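Local atomic coordinates of pullulanase (Klebsiella oxytoca, PDB entry 2YOC), a protein that hydrolyses the alpha-1,6-glucosidic links of pullulan and related alpha-dextrins, and is exported by a type 2 secretion system. Residues B[20-28]-B[252-260]; B[45-53]-B[152-160]. One frame throughout, in Å; residues are numbered along the deposited sequence.

Interaction 1: B[20-28]-B[252-260]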
loop_
_atom_site.group_PDB
_atom_site.type_symbol
_atom_site.label_atom_id
_atom_site.label_comp_id
_atom_site.label_asym_id
_atom_site.label_seq_id
_atom_site.Cartn_x
_atom_site.Cartn_y
_atom_site.Cartn_z
ATOM N N ASP B 20 -18.278 9.337 -66.139
ATOM C CA ASP B 20 -17.828 9.511 -64.750
ATOM C C ASP B 20 -18.272 10.859 -64.132
ATOM O O ASP B 20 -18.039 11.925 -64.717
ATOM C CB ASP B 20 -16.306 9.305 -64.637
ATOM C CG ASP B 20 -15.856 8.646 -63.338
ATOM O OD1 ASP B 20 -16.735 8.128 -62.585
ATOM O OD2 ASP B 20 -14.628 8.630 -63.074
ATOM N N VAL B 21 -18.916 10.793 -62.956
ATOM C CA VAL B 21 -19.501 11.927 -62.223
ATOM C C VAL B 21 -18.568 13.121 -61.968
ATOM O O VAL B 21 -17.424 12.952 -61.546
ATOM C CB VAL B 21 -20.237 11.487 -60.924
ATOM C CG1 VAL B 21 -21.219 12.554 -60.434
ATOM C CG2 VAL B 21 -20.946 10.143 -61.104
ATOM N N VAL B 22 -19.084 14.333 -62.210
ATOM C CA VAL B 22 -18.347 15.557 -61.942
ATOM C C VAL B 22 -18.702 16.061 -60.563
ATOM O O VAL B 22 -19.885 16.173 -60.239
ATOM C CB VAL B 22 -18.532 16.628 -63.043
ATOM C CG1 VAL B 22 -18.296 18.048 -62.509
ATOM C CG2 VAL B 22 -17.613 16.333 -64.217
ATOM N N VAL B 23 -17.675 16.361 -59.748
ATOM C CA VAL B 23 -17.871 16.931 -58.425
ATOM C C VAL B 23 -18.223 18.405 -58.590
ATOM O O VAL B 23 -17.555 19.130 -59.325
ATOM C CB VAL B 23 -16.695 16.648 -57.461
ATOM C CG1 VAL B 23 -16.858 17.393 -56.133
ATOM C CG2 VAL B 23 -16.572 15.141 -57.208
ATOM N N ARG B 24 -19.346 18.806 -58.000
ATOM C CA ARG B 24 -19.844 20.169 -58.101
ATOM C C ARG B 24 -20.415 20.703 -56.783
ATOM O O ARG B 24 -20.752 19.928 -55.881
ATOM C CB ARG B 24 -20.853 20.310 -59.262
ATOM C CG ARG B 24 -21.922 19.220 -59.333
ATOM C CD ARG B 24 -23.072 19.631 -60.231
ATOM N NE ARG B 24 -24.060 20.492 -59.574
ATOM C CZ ARG B 24 -25.118 20.040 -58.908
ATOM N NH1 ARG B 24 -25.312 18.735 -58.764
ATOM N NH2 ARG B 24 -25.982 20.890 -58.366
ATOM N N LEU B 25 -20.484 22.033 -56.675
ATOM C CA LEU B 25 -21.000 22.760 -55.511
ATOM C C LEU B 25 -22.542 22.613 -55.410
ATOM O O LEU B 25 -23.147 22.317 -56.439
ATOM C CB LEU B 25 -20.610 24.244 -55.675
ATOM C CG LEU B 25 -19.409 24.758 -54.867
ATOM C CD1 LEU B 25 -18.123 24.161 -55.340
ATOM C CD2 LEU B 25 -19.291 26.254 -54.963
ATOM N N PRO B 26 -23.224 22.819 -54.243
ATOM C CA PRO B 26 -24.705 22.711 -54.220
ATOM C C PRO B 26 -25.416 23.670 -55.177
ATOM O O PRO B 26 -24.901 24.764 -55.389
ATOM C CB PRO B 26 -25.067 23.014 -52.755
ATOM C CG PRO B 26 -23.925 23.786 -52.215
ATOM C CD PRO B 26 -22.717 23.177 -52.909
ATOM N N ASP B 27 -26.550 23.247 -55.807
ATOM C CA ASP B 27 -27.293 24.099 -56.762
ATOM C C ASP B 27 -28.016 25.257 -56.067
ATOM O O ASP B 27 -29.230 25.250 -55.883
ATOM C CB ASP B 27 -28.204 23.302 -57.720
ATOM C CG ASP B 27 -28.730 24.092 -58.924
ATOM O OD1 ASP B 27 -28.162 25.173 -59.235
ATOM O OD2 ASP B 27 -29.673 23.604 -59.585
ATOM N N VAL B 28 -27.228 26.237 -55.660
ATOM C CA VAL B 28 -27.623 27.447 -54.950
ATOM C C VAL B 28 -26.767 28.550 -55.574
ATOM O O VAL B 28 -25.549 28.377 -55.672
ATOM C CB VAL B 28 -27.321 27.297 -53.422
ATOM C CG1 VAL B 28 -27.344 28.663 -52.710
ATOM C CG2 VAL B 28 -28.267 26.293 -52.744
ATOM N N ILE B 252 -11.104 14.675 -51.854
ATOM C CA ILE B 252 -12.494 15.072 -52.051
ATOM C C ILE B 252 -13.495 13.942 -51.839
ATOM O O ILE B 252 -13.348 12.846 -52.406
ATOM C CB ILE B 252 -12.753 15.922 -53.338
ATOM C CG1 ILE B 252 -11.840 17.159 -53.346
ATOM C CG2 ILE B 252 -14.225 16.347 -53.403
ATOM C CD1 ILE B 252 -11.997 18.154 -54.463
ATOM N N ALA B 253 -14.516 14.238 -50.997
ATOM C CA ALA B 253 -15.653 13.373 -50.687
ATOM C C ALA B 253 -16.937 14.026 -51.246
ATOM O O ALA B 253 -17.233 15.207 -50.978
ATOM C CB ALA B 253 -15.762 13.124 -49.182
ATOM N N ALA B 254 -17.661 13.255 -52.076
ATOM C CA ALA B 254 -18.887 13.697 -52.724
ATOM C C ALA B 254 -19.994 12.651 -52.677
ATOM O O ALA B 254 -19.743 11.446 -52.488
ATOM C CB ALA B 254 -18.603 14.092 -54.164
ATOM N N ALA B 255 -21.241 13.158 -52.871
ATOM C CA ALA B 255 -22.514 12.436 -52.942
ATOM C C ALA B 255 -22.517 11.503 -54.153
ATOM O O ALA B 255 -21.608 11.596 -54.990
ATOM C CB ALA B 255 -23.638 13.452 -53.098
ATOM N N GLU B 256 -23.554 10.630 -54.286
ATOM C CA GLU B 256 -23.695 9.754 -55.465
ATOM C C GLU B 256 -23.832 10.600 -56.771
ATOM O O GLU B 256 -23.355 10.200 -57.835
ATOM C CB GLU B 256 -24.852 8.733 -55.284
ATOM C CG GLU B 256 -26.291 9.271 -55.378
ATOM C CD GLU B 256 -26.815 10.259 -54.336
ATOM O OE1 GLU B 256 -26.197 10.364 -53.250
ATOM O OE2 GLU B 256 -27.855 10.912 -54.597
ATOM N N ASP B 257 -24.434 11.802 -56.630
ATOM C CA ASP B 257 -24.712 12.791 -57.671
ATOM C C ASP B 257 -23.535 13.742 -57.923
ATOM O O ASP B 257 -23.527 14.475 -58.921
ATOM C CB ASP B 257 -26.005 13.579 -57.335
ATOM C CG ASP B 257 -26.006 14.268 -55.978
ATOM O OD1 ASP B 257 -25.109 15.097 -55.732
ATOM O OD2 ASP B 257 -26.929 13.995 -55.168
ATOM N N GLY B 258 -22.565 13.735 -57.016
ATOM C CA GLY B 258 -21.379 14.573 -57.146
ATOM C C GLY B 258 -21.417 15.877 -56.381
ATOM O O GLY B 258 -20.602 16.764 -56.634
ATOM N N ILE B 259 -22.356 16.025 -55.445
ATOM C CA ILE B 259 -22.340 17.245 -54.656
ATOM C C ILE B 259 -21.323 17.070 -53.533
ATOM O O ILE B 259 -21.299 16.042 -52.837
ATOM C CB ILE B 259 -23.721 17.821 -54.269
ATOM C CG1 ILE B 259 -24.496 18.211 -55.545
ATOM C CG2 ILE B 259 -23.573 19.050 -53.348
ATOM C CD1 ILE B 259 -25.941 18.400 -55.349
ATOM N N LEU B 260 -20.386 18.025 -53.484
ATOM C CA LEU B 260 -19.279 18.064 -52.546
ATOM C C LEU B 260 -19.767 17.991 -51.121
ATOM O O LEU B 260 -20.662 18.758 -50.722
ATOM C CB LEU B 260 -18.488 19.359 -52.753
ATOM C CG LEU B 260 -17.326 19.572 -51.815
ATOM C CD1 LEU B 260 -16.040 19.469 -52.550
ATOM C CD2 LEU B 260 -17.479 20.879 -51.061
#

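Interaction 2: B[45-53]-B[152-160]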
loop_
_atom_site.group_PDB
_atom_site.type_symbol
_atom_site.label_atom_id
_atom_site.label_comp_id
_atom_site.label_asym_id
_atom_site.label_seq_id
_atom_site.Cartn_x
_atom_site.Cartn_y
_atom_site.Cartn_z
ATOM N N HIS B 45 -22.346 39.399 -41.695
ATOM C CA HIS B 45 -23.199 38.342 -42.238
ATOM C C HIS B 45 -22.774 36.992 -41.706
ATOM O O HIS B 45 -21.585 36.643 -41.754
ATOM C CB HIS B 45 -23.081 38.254 -43.764
ATOM C CG HIS B 45 -23.422 39.493 -44.518
ATOM N ND1 HIS B 45 -22.443 40.388 -44.908
ATOM C CD2 HIS B 45 -24.611 39.895 -45.022
ATOM C CE1 HIS B 45 -23.072 41.324 -45.599
ATOM N NE2 HIS B 45 -24.377 41.065 -45.700
ATOM N N LEU B 46 -23.742 36.201 -41.254
ATOM C CA LEU B 46 -23.423 34.839 -40.874
ATOM C C LEU B 46 -23.816 34.014 -42.082
ATOM O O LEU B 46 -24.966 34.075 -42.531
ATOM C CB LEU B 46 -24.158 34.353 -39.610
ATOM C CG LEU B 46 -23.776 32.933 -39.160
ATOM C CD1 LEU B 46 -22.713 32.975 -38.124
ATOM C CD2 LEU B 46 -24.963 32.158 -38.641
ATOM N N VAL B 47 -22.845 33.323 -42.669
ATOM C CA VAL B 47 -23.151 32.483 -43.807
ATOM C C VAL B 47 -23.501 31.104 -43.235
ATOM O O VAL B 47 -22.628 30.366 -42.747
ATOM C CB VAL B 47 -22.073 32.496 -44.917
ATOM C CG1 VAL B 47 -22.544 31.700 -46.132
ATOM C CG2 VAL B 47 -21.740 33.929 -45.334
ATOM N N ASP B 48 -24.820 30.838 -43.177
ATOM C CA ASP B 48 -25.365 29.604 -42.631
ATOM C C ASP B 48 -25.276 28.505 -43.656
ATOM O O ASP B 48 -25.972 28.533 -44.676
ATOM C CB ASP B 48 -26.811 29.784 -42.123
ATOM C CG ASP B 48 -27.324 28.660 -41.232
ATOM O OD1 ASP B 48 -26.498 27.843 -40.757
ATOM O OD2 ASP B 48 -28.546 28.610 -40.989
ATOM N N ILE B 49 -24.378 27.557 -43.394
ATOM C CA ILE B 49 -24.146 26.398 -44.253
ATOM C C ILE B 49 -25.334 25.448 -44.124
ATOM O O ILE B 49 -25.933 25.109 -45.140
ATOM C CB ILE B 49 -22.736 25.760 -44.025
ATOM C CG1 ILE B 49 -22.542 24.410 -44.771
ATOM C CG2 ILE B 49 -22.306 25.705 -42.534
ATOM C CD1 ILE B 49 -21.181 24.249 -45.448
ATOM N N ALA B 50 -25.752 25.121 -42.876
ATOM C CA ALA B 50 -26.912 24.274 -42.575
ATOM C C ALA B 50 -28.215 24.888 -43.144
ATOM O O ALA B 50 -29.108 24.155 -43.581
ATOM C CB ALA B 50 -27.032 24.076 -41.072
ATOM N N GLY B 51 -28.272 26.224 -43.164
ATOM C CA GLY B 51 -29.400 26.997 -43.666
ATOM C C GLY B 51 -29.534 26.993 -45.169
ATOM O O GLY B 51 -30.658 27.000 -45.675
ATOM N N ILE B 52 -28.393 27.007 -45.893
ATOM C CA ILE B 52 -28.367 26.986 -47.367
ATOM C C ILE B 52 -28.482 25.582 -47.947
ATOM O O ILE B 52 -28.913 25.426 -49.095
ATOM C CB ILE B 52 -27.274 27.847 -48.021
ATOM C CG1 ILE B 52 -25.868 27.422 -47.596
ATOM C CG2 ILE B 52 -27.526 29.282 -47.696
ATOM C CD1 ILE B 52 -24.732 28.379 -47.972
ATOM N N THR B 53 -28.163 24.552 -47.134
ATOM C CA THR B 53 -28.321 23.151 -47.525
ATOM C C THR B 53 -29.802 22.768 -47.485
ATOM O O THR B 53 -30.148 21.594 -47.606
ATOM C CB THR B 53 -27.370 22.218 -46.772
ATOM O OG1 THR B 53 -27.652 22.275 -45.375
ATOM C CG2 THR B 53 -25.882 22.492 -47.066
ATOM N N ARG B 152 -20.143 37.829 -49.002
ATOM C CA ARG B 152 -20.917 36.646 -48.697
ATOM C C ARG B 152 -20.498 35.570 -49.710
ATOM O O ARG B 152 -20.454 34.387 -49.369
ATOM C CB ARG B 152 -22.401 36.972 -48.842
ATOM C CG ARG B 152 -23.254 36.360 -47.760
ATOM C CD ARG B 152 -24.160 37.421 -47.213
ATOM N NE ARG B 152 -25.543 36.982 -47.040
ATOM C CZ ARG B 152 -26.502 37.159 -47.943
ATOM N NH1 ARG B 152 -26.230 37.729 -49.111
ATOM N NH2 ARG B 152 -27.734 36.756 -47.693
ATOM N N ALA B 153 -20.139 36.008 -50.945
ATOM C CA ALA B 153 -19.665 35.170 -52.050
ATOM C C ALA B 153 -18.353 34.467 -51.664
ATOM O O ALA B 153 -18.301 33.226 -51.640
ATOM C CB ALA B 153 -19.469 36.021 -53.303
ATOM N N ASP B 154 -17.328 35.276 -51.289
ATOM C CA ASP B 154 -15.999 34.844 -50.844
ATOM C C ASP B 154 -16.113 33.835 -49.702
ATOM O O ASP B 154 -15.372 32.846 -49.679
ATOM C CB ASP B 154 -15.150 36.060 -50.423
ATOM C CG ASP B 154 -14.653 36.933 -51.566
ATOM O OD1 ASP B 154 -15.444 37.198 -52.504
ATOM O OD2 ASP B 154 -13.493 37.398 -51.496
ATOM N N ALA B 155 -17.084 34.061 -48.793
ATOM C CA ALA B 155 -17.382 33.176 -47.677
ATOM C C ALA B 155 -18.019 31.875 -48.183
ATOM O O ALA B 155 -17.546 30.800 -47.836
ATOM C CB ALA B 155 -18.309 33.867 -46.698
ATOM N N PHE B 156 -19.071 31.973 -49.018
ATOM C CA PHE B 156 -19.784 30.824 -49.590
ATOM C C PHE B 156 -18.811 29.870 -50.323
ATOM O O PHE B 156 -18.832 28.647 -50.081
ATOM C CB PHE B 156 -20.938 31.324 -50.488
ATOM C CG PHE B 156 -21.695 30.281 -51.268
ATOM C CD1 PHE B 156 -21.307 29.946 -52.557
ATOM C CD2 PHE B 156 -22.846 29.702 -50.754
ATOM C CE1 PHE B 156 -22.015 28.995 -53.291
ATOM C CE2 PHE B 156 -23.560 28.758 -51.494
ATOM C CZ PHE B 156 -23.117 28.383 -52.737
ATOM N N ARG B 157 -17.928 30.452 -51.180
ATOM C CA ARG B 157 -16.906 29.710 -51.934
ATOM C C ARG B 157 -15.993 28.931 -50.951
ATOM O O ARG B 157 -15.738 27.734 -51.142
ATOM C CB ARG B 157 -16.086 30.672 -52.819
ATOM C CG ARG B 157 -16.828 31.237 -54.032
ATOM C CD ARG B 157 -15.985 32.316 -54.691
ATOM N NE ARG B 157 -16.730 33.129 -55.657
ATOM C CZ ARG B 157 -16.715 34.462 -55.692
ATOM N NH1 ARG B 157 -16.007 35.148 -54.800
ATOM N NH2 ARG B 157 -17.404 35.119 -56.617
ATOM N N ALA B 158 -15.571 29.617 -49.868
ATOM C CA ALA B 158 -14.751 29.073 -48.797
ATOM C C ALA B 158 -15.500 27.993 -48.042
ATOM O O ALA B 158 -14.908 26.992 -47.664
ATOM C CB ALA B 158 -14.362 30.173 -47.848
ATOM N N ALA B 159 -16.804 28.175 -47.838
ATOM C CA ALA B 159 -17.645 27.204 -47.153
ATOM C C ALA B 159 -17.773 25.910 -47.957
ATOM O O ALA B 159 -17.702 24.818 -47.392
ATOM C CB ALA B 159 -19.011 27.801 -46.893
ATOM N N PHE B 160 -17.905 26.026 -49.278
ATOM C CA PHE B 160 -18.035 24.845 -50.139
ATOM C C PHE B 160 -16.730 24.552 -50.877
ATOM O O PHE B 160 -16.710 24.361 -52.091
ATOM C CB PHE B 160 -19.267 25.005 -51.056
ATOM C CG PHE B 160 -20.535 25.113 -50.236
ATOM C CD1 PHE B 160 -21.097 23.988 -49.649
ATOM C CD2 PHE B 160 -21.125 26.351 -49.983
ATOM C CE1 PHE B 160 -22.253 24.091 -48.866
ATOM C CE2 PHE B 160 -22.254 26.452 -49.162
ATOM C CZ PHE B 160 -22.819 25.323 -48.624
#

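Interaction 1: B[20-28]-B[252-260]
Arg24 and Ile259 meet in both backbone and side chain. Arg24 N donates to Gly258 O at 2.8 Å, nearly straight at 170°. Leu260 N returns a bond of 3.1 Å to Arg24 O. The two bonds enclose Ile259 and form a single bridge, with a CA-H...O contact from Ile259 CA to Arg24 O. The Arg24 side chain starts between its backbone N and carbonyl carbon (chi1 47°), and the chain bends at chi3. One face of the Arg24 guanidinium lies over Ile259, with Arg24 NH1 3.4 Å from Ile259 CG1. The other branch, Ile259 CG2, lies 4.2 Å from Pro26 CD. Val23 spreads its two methyls over the strand: Val23 CG1 meets Ile252 CG2 at 3.9 Å, and Val23 CG2 meets Ala254 CB at 3.8 Å. Phe204 and Tyr189 also pack against this valine. Val21 CG1 rests against Asp257 O at 3.4 Å. Asp257 OD1 accepts from Ile259 N, and this Asx turn shapes the loop. Gly258 has positive phi (97°) and sits against the Val22-Val23 backbone. The arrangement is an N-terminal segment bridged to the turn of a beta hairpin, strands 248-254 and 260-267, in the pullulanase N2 domain.

Interaction 2: B[45-53]-B[152-160]
The end of strand 41-46 and the short helix 49-52 run beside helix 152-159, with CA atoms 6.8 Å apart at Val47 and Arg152 and 7.2 Å apart at Ile49 and Ala159. This is helix-on-strand and helix-on-helix packing, made by apolar and CH-pi contacts. Strand 41-46 is the middle strand of a small three-stranded sheet. Arg152 CD sits over a face of the His45 ring, 3.7 Å from its centroid, in a CH-pi contact. The two side chains cross at about a right angle. Their polar ends turn to other partners: His45 ND1 bonds Val139 O, and Arg152 NH2 forms a salt bridge with Asp94. Val47 CG2 touches Ala155 CB at 3.7 Å and also meets Arg152 CG. Farther along, two isoleucines of helix 49-52 approach Phe160. The Ile49 and Phe160 side chains slide past each other in opposite directions, with Ile49 CD1 3.6 Å from Phe160 CE1. Ile52 CG1 stands between its backbone N and carbonyl carbon (chi1 60°), and the extended chi2 carries CD1 out to the aromatic pair. Phe160 CD2 in turn lies over a face of the Phe156 ring, offset toward its rim. Ile52 CD1 reaches the edges of both rings, 3.4 Å from Phe160 CE2 and 3.6 Å from Phe156 CD2.

Interaction 2 is nested in the chain loop that interaction 1 closes, and their centres are about 17 Å apart. They hold different elements but share a border. Pro26 CD packs 3.7 Å from Phe160 CD1, and Leu25 CD1 and Leu260 CD2 both touch Phe160 O. Phe160, just after helix 152-159, thus joins the helix packing to the N-terminal segment. Interaction 1 is partly buried: Val23 lies inside, while Glu256 and Asp257 face solvent. Its backbones are hydrogen-bonded at the hairpin turn of the N2 domain. Interaction 2 is more buried and is made chiefly by side chains, with no backbone bridge between its segments. Both lie far from the chain's centre.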